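Local coordinates for malonyl acyl carrier protein transacylase (Streptococcus pneumoniae, PDB 3IM8), which probably transfers the malonyl group of malonyl-CoA to holo acyl carrier protein, a step that supplies fatty acid synthesis, at residues T155-N160 and V166-V171; R74-K79 and N268-G273. All coordinates share one frame; numbering follows the deposited sequence.

Contact 1: residues T155-N160 and V166-V171; sequences TPANYN and VIAGEV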
loop_
_atom_site.group_PDB
_atom_site.type_symbol
_atom_site.label_atom_id
_atom_site.label_comp_id
_atom_site.label_asym_id
_atom_site.label_seq_id
_atom_site.Cartn_x
_atom_site.Cartn_y
_atom_site.Cartn_z
ATOM N N THR A 155 -13.981 -12.138 1.622
ATOM C CA THR A 155 -14.474 -10.904 0.934
ATOM C C THR A 155 -13.458 -10.374 -0.096
ATOM O O THR A 155 -12.281 -10.793 -0.064
ATOM C CB THR A 155 -14.809 -9.758 1.917
ATOM O OG1 THR A 155 -13.687 -9.501 2.766
ATOM C CG2 THR A 155 -16.040 -10.102 2.765
ATOM N N PRO A 156 -13.896 -9.490 -1.023
ATOM C CA PRO A 156 -12.854 -8.835 -1.821
ATOM C C PRO A 156 -11.941 -8.035 -0.883
ATOM O O PRO A 156 -12.437 -7.328 -0.015
ATOM C CB PRO A 156 -13.632 -7.918 -2.769
ATOM C CG PRO A 156 -14.963 -8.619 -2.935
ATOM C CD PRO A 156 -15.245 -9.111 -1.486
ATOM N N ALA A 157 -10.631 -8.178 -1.061
ATOM C CA ALA A 157 -9.610 -7.495 -0.267
ATOM C C ALA A 157 -9.018 -6.299 -1.041
ATOM O O ALA A 157 -8.755 -5.247 -0.458
ATOM C CB ALA A 157 -8.457 -8.496 0.122
ATOM N N ASN A 158 -8.749 -6.482 -2.343
ATOM C CA ASN A 158 -8.079 -5.441 -3.099
ATOM C C ASN A 158 -8.823 -5.193 -4.375
ATOM O O ASN A 158 -8.820 -6.038 -5.246
ATOM C CB ASN A 158 -6.624 -5.818 -3.419
ATOM C CG ASN A 158 -5.732 -5.933 -2.166
ATOM O OD1 ASN A 158 -5.645 -6.978 -1.562
ATOM N ND2 ASN A 158 -5.063 -4.860 -1.814
ATOM N N TYR A 159 -9.453 -4.036 -4.487
ATOM C CA TYR A 159 -10.034 -3.596 -5.770
ATOM C C TYR A 159 -8.946 -2.856 -6.559
ATOM O O TYR A 159 -8.826 -1.641 -6.466
ATOM C CB TYR A 159 -11.245 -2.671 -5.576
ATOM C CG TYR A 159 -12.453 -3.361 -4.930
ATOM C CD1 TYR A 159 -12.566 -3.466 -3.530
ATOM C CD2 TYR A 159 -13.477 -3.887 -5.703
ATOM C CE1 TYR A 159 -13.662 -4.087 -2.926
ATOM C CE2 TYR A 159 -14.609 -4.514 -5.086
ATOM C CZ TYR A 159 -14.669 -4.605 -3.696
ATOM O OH TYR A 159 -15.729 -5.181 -3.069
ATOM N N ASN A 160 -8.169 -3.599 -7.343
ATOM C CA ASN A 160 -7.034 -3.017 -8.100
ATOM C C ASN A 160 -7.423 -2.301 -9.404
ATOM O O ASN A 160 -7.071 -1.126 -9.601
ATOM C CB ASN A 160 -5.898 -4.053 -8.331
ATOM C CG ASN A 160 -5.407 -4.715 -7.040
ATOM O OD1 ASN A 160 -5.400 -4.113 -5.962
ATOM N ND2 ASN A 160 -4.938 -5.961 -7.163
ATOM N N VAL A 166 -8.808 -8.936 -5.970
ATOM C CA VAL A 166 -8.372 -10.009 -5.133
ATOM C C VAL A 166 -9.373 -10.232 -4.002
ATOM O O VAL A 166 -9.702 -9.290 -3.242
ATOM C CB VAL A 166 -6.951 -9.767 -4.506
ATOM C CG1 VAL A 166 -6.503 -11.006 -3.682
ATOM C CG2 VAL A 166 -5.924 -9.411 -5.596
ATOM N N ILE A 167 -9.826 -11.485 -3.876
ATOM C CA ILE A 167 -10.635 -11.902 -2.720
ATOM C C ILE A 167 -9.721 -12.542 -1.694
ATOM O O ILE A 167 -8.746 -13.178 -2.055
ATOM C CB ILE A 167 -11.786 -12.873 -3.169
ATOM C CG1 ILE A 167 -11.204 -14.167 -3.776
ATOM C CG2 ILE A 167 -12.600 -12.208 -4.284
ATOM C CD1 ILE A 167 -12.150 -15.367 -3.620
ATOM N N ALA A 168 -10.046 -12.403 -0.412
ATOM C CA ALA A 168 -9.244 -13.028 0.610
ATOM C C ALA A 168 -10.105 -13.590 1.762
ATOM O O ALA A 168 -11.305 -13.281 1.866
ATOM C CB ALA A 168 -8.238 -12.001 1.143
ATOM N N GLY A 169 -9.479 -14.403 2.626
ATOM C CA GLY A 169 -10.083 -14.866 3.890
ATOM C C GLY A 169 -9.622 -16.265 4.268
ATOM O O GLY A 169 -8.488 -16.619 3.999
ATOM N N GLU A 170 -10.511 -17.072 4.870
ATOM C CA GLU A 170 -10.153 -18.440 5.327
ATOM C C GLU A 170 -10.218 -19.491 4.200
ATOM O O GLU A 170 -10.937 -19.334 3.200
ATOM C CB GLU A 170 -11.055 -18.859 6.498
ATOM C CG GLU A 170 -11.105 -17.856 7.630
ATOM C CD GLU A 170 -12.191 -18.159 8.634
ATOM O OE1 GLU A 170 -13.315 -17.691 8.476
ATOM O OE2 GLU A 170 -11.912 -18.841 9.619
ATOM N N VAL A 171 -9.434 -20.564 4.357
ATOM C CA VAL A 171 -9.222 -21.498 3.239
ATOM C C VAL A 171 -10.517 -22.043 2.689
ATOM O O VAL A 171 -10.790 -21.883 1.524
ATOM C CB VAL A 171 -8.295 -22.669 3.597
ATOM C CG1 VAL A 171 -8.134 -23.593 2.379
ATOM C CG2 VAL A 171 -6.950 -22.146 4.125
#
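Thr155 and Ala168 hold each other by two backbone hydrogen bonds. Ala168 N reaches Thr155 O at 2.8 Å, and Thr155 N reaches Ala168 O at 2.9 Å. At the other end, the backbone of Val166 grips two consecutive residues. Val166 O accepts from Ala157 N at 2.6 Å, a short bond, and from Asn158 N at 3.1 Å. Both donors lie in the carbonyl plane, and Asn158 N sits on a lone pair. Val166 N returns a bond to Asn158 O at 3.0 Å.

Between these bonds, Pro156 and Ile167 form a non-hydrogen-bonded pair. A CA-H...O contact from Ile167 CA to Thr155 O, at 3.3 Å, supplements the pairing here.

The apolar contacts are few. Ala157 CB meets Ala168 CB at 3.7 Å, methyl against methyl. Val166 has CG1 anti to its backbone N (chi1 -176°). CG2 then lies beside that N and touches Asn160 ND2 at 3.9 Å without bonding to it. Asn160 ND2 is held instead by Gln164 OE1, near the hairpin turn. Pro156 and Ile167 both touch Cys145 of helix 138-148, while Val166 and Ala168 touch strand 129-134.

Two residues, Ala157 and Asn158, thus face the single residue Val166. Ala157 has backbone angles in the right-handed helical region (phi -102°, psi -42°), as usual at the first position of a classic beta bulge. Strands 188-191, 129-134, 164-169 and 154-161 form an antiparallel sheet, as in the ferredoxin-like subdomain of this family, and the bulge lies beside the predicted active site.

Contact 2: residues R74-K79 and N268-G273; sequences RLLQEK and NFIEIG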
loop_
_atom_site.group_PDB
_atom_site.type_symbol
_atom_site.label_atom_id
_atom_site.label_comp_id
_atom_site.label_asym_id
_atom_site.label_seq_id
_atom_site.Cartn_x
_atom_site.Cartn_y
_atom_site.Cartn_z
ATOM N N ARG A 74 11.074 12.470 -0.863
ATOM C CA ARG A 74 11.890 13.601 -0.451
ATOM C C ARG A 74 12.949 13.965 -1.493
ATOM O O ARG A 74 13.214 15.154 -1.730
ATOM C CB ARG A 74 12.529 13.390 0.932
ATOM C CG ARG A 74 11.591 13.567 2.077
ATOM C CD ARG A 74 12.236 13.124 3.381
ATOM N NE ARG A 74 11.398 13.376 4.552
ATOM C CZ ARG A 74 11.833 13.243 5.800
ATOM N NH1 ARG A 74 13.093 12.866 6.014
ATOM N NH2 ARG A 74 11.024 13.528 6.830
ATOM N N LEU A 75 13.522 12.955 -2.149
ATOM C CA LEU A 75 14.430 13.204 -3.269
ATOM C C LEU A 75 13.723 13.937 -4.423
ATOM O O LEU A 75 14.246 14.962 -4.917
ATOM C CB LEU A 75 15.122 11.912 -3.739
ATOM C CG LEU A 75 16.048 11.967 -4.976
ATOM C CD1 LEU A 75 17.114 13.062 -4.906
ATOM C CD2 LEU A 75 16.702 10.624 -5.240
ATOM N N LEU A 76 12.567 13.410 -4.848
ATOM C CA LEU A 76 11.745 14.047 -5.857
ATOM C C LEU A 76 11.479 15.529 -5.477
ATOM O O LEU A 76 11.607 16.412 -6.343
ATOM C CB LEU A 76 10.429 13.264 -6.106
ATOM C CG LEU A 76 10.532 11.906 -6.833
ATOM C CD1 LEU A 76 9.252 11.540 -7.449
ATOM C CD2 LEU A 76 11.585 11.979 -7.944
ATOM N N GLN A 77 11.186 15.800 -4.198
ATOM C CA GLN A 77 10.998 17.171 -3.713
ATOM C C GLN A 77 12.204 18.084 -3.960
ATOM O O GLN A 77 12.044 19.215 -4.435
ATOM C CB GLN A 77 10.625 17.215 -2.231
ATOM C CG GLN A 77 9.198 16.796 -1.922
ATOM C CD GLN A 77 8.834 17.087 -0.505
ATOM O OE1 GLN A 77 9.457 16.578 0.450
ATOM N NE2 GLN A 77 7.792 17.877 -0.336
ATOM N N GLU A 78 13.402 17.583 -3.664
ATOM C CA GLU A 78 14.666 18.256 -3.968
ATOM C C GLU A 78 14.900 18.520 -5.458
ATOM O O GLU A 78 15.513 19.513 -5.788
ATOM C CB GLU A 78 15.842 17.423 -3.426
ATOM C CG GLU A 78 17.271 17.896 -3.872
ATOM C CD GLU A 78 18.401 17.012 -3.322
ATOM O OE1 GLU A 78 19.210 16.550 -4.147
ATOM O OE2 GLU A 78 18.485 16.784 -2.073
ATOM N N LYS A 79 14.472 17.620 -6.349
ATOM C CA LYS A 79 14.555 17.831 -7.825
ATOM C C LYS A 79 13.402 18.713 -8.389
ATOM O O LYS A 79 13.296 18.928 -9.603
ATOM C CB LYS A 79 14.663 16.485 -8.574
ATOM C CG LYS A 79 15.846 15.587 -8.118
ATOM C CD LYS A 79 17.202 15.842 -8.843
ATOM C CE LYS A 79 18.398 15.306 -8.046
ATOM N NZ LYS A 79 19.759 15.387 -8.691
ATOM N N ASN A 268 -1.075 13.730 -14.439
ATOM C CA ASN A 268 0.207 13.057 -14.399
ATOM C C ASN A 268 0.317 12.141 -13.138
ATOM O O ASN A 268 0.039 12.590 -12.023
ATOM C CB ASN A 268 1.236 14.187 -14.296
ATOM C CG ASN A 268 2.520 13.901 -15.030
ATOM O OD1 ASN A 268 3.619 14.031 -14.450
ATOM N ND2 ASN A 268 2.410 13.517 -16.311
ATOM N N PHE A 269 0.733 10.885 -13.277
ATOM C CA PHE A 269 0.904 10.021 -12.073
ATOM C C PHE A 269 2.350 9.585 -11.865
ATOM O O PHE A 269 2.966 9.112 -12.810
ATOM C CB PHE A 269 -0.011 8.781 -12.070
ATOM C CG PHE A 269 -1.493 9.096 -11.992
ATOM C CD1 PHE A 269 -2.148 9.110 -10.762
ATOM C CD2 PHE A 269 -2.239 9.334 -13.165
ATOM C CE1 PHE A 269 -3.507 9.377 -10.666
ATOM C CE2 PHE A 269 -3.633 9.605 -13.090
ATOM C CZ PHE A 269 -4.264 9.626 -11.849
ATOM N N ILE A 270 2.889 9.764 -10.650
ATOM C CA ILE A 270 4.296 9.318 -10.378
ATOM C C ILE A 270 4.220 8.297 -9.271
ATOM O O ILE A 270 3.779 8.626 -8.155
ATOM C CB ILE A 270 5.273 10.475 -10.033
ATOM C CG1 ILE A 270 5.479 11.393 -11.279
ATOM C CG2 ILE A 270 6.650 9.942 -9.639
ATOM C CD1 ILE A 270 6.286 12.668 -10.999
ATOM N N GLU A 271 4.586 7.057 -9.588
ATOM C CA GLU A 271 4.592 6.032 -8.550
ATOM C C GLU A 271 5.947 6.090 -7.861
ATOM O O GLU A 271 7.006 6.063 -8.515
ATOM C CB GLU A 271 4.303 4.639 -9.130
ATOM C CG GLU A 271 4.535 3.523 -8.112
ATOM C CD GLU A 271 4.177 2.191 -8.653
ATOM O OE1 GLU A 271 4.070 2.070 -9.891
ATOM O OE2 GLU A 271 4.004 1.252 -7.850
ATOM N N ILE A 272 5.923 6.196 -6.532
ATOM C CA ILE A 272 7.138 6.305 -5.728
ATOM C C ILE A 272 7.531 4.884 -5.327
ATOM O O ILE A 272 6.717 4.198 -4.749
ATOM C CB ILE A 272 6.857 7.100 -4.439
ATOM C CG1 ILE A 272 6.182 8.424 -4.756
ATOM C CG2 ILE A 272 8.183 7.243 -3.575
ATOM C CD1 ILE A 272 7.015 9.316 -5.676
ATOM N N GLY A 273 8.771 4.458 -5.583
ATOM C CA GLY A 273 9.154 3.052 -5.410
ATOM C C GLY A 273 9.245 2.672 -3.930
ATOM O O GLY A 273 9.027 3.519 -3.075
#
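The backbone bond from Lys79 N to Leu75 O, at 3.0 Å, lies at the end of helix 58-78, which carries Leu76 to Ile270 and Ile272. No hydrogen bond crosses between 74-79 and 268-273. One methyl does the touching. Leu76 CD1 meets Ile272 CD1 at 3.6 Å and Ile270 CG2 at 3.8 Å.

The Leu76 side chain reaches out from the helix toward strand 268-272. It passes Ile272 in the opposing sense and runs at a slant to Ile270. Ile272 bends at both torsions (chi1 -52°, chi2 -59°), and this fold of the chain brings CD1 to the leucine methyl. Ile270 offers its short branch instead.

The isoleucines are two residues apart on one strand and both also touch Phe6 of the neighbouring strand 4-8. Leu76 is further packed by Val294 and by Leu300 and Leu303 of helix 297-304. The CB of Glu271, between the isoleucines, points away from 74-79. Its OE1 is bonded to Ser279 OG and its OE2 to Leu278 N, at the start of helix 277-285, which may stabilise its negative charge.

Two turns back from Leu76, Ser69 OG of the same helix is hydrogen-bonded to Gly273 O. Where Leu76 meets Ile270 and Ile272, only carbon atoms touch. The fit of 74-79 against 268-273 is therefore apolar and depends on methyl shape and burial from water.

In the fold
Contacts 1 and 2 lie on opposite sides of the chain's centre, with their own centres 30 Å apart. Their nearest atoms are about 11 Å apart and do not touch. In sequence, both segments of contact 1 fall between those of contact 2. Contact 1 joins two strands of the mixed sheet, while contact 2 sets helix 58-78 against a strand of the parallel sheet. The predicted active site is nearer contact 1. The side chain of Ala157 is about 4 Å from that of His199, and the side chain of Asn158 is about 6 Å from that of Ser90. Contact 2 lies away from these residues, although its parallel sheet includes strand 85-88, just before Ser90.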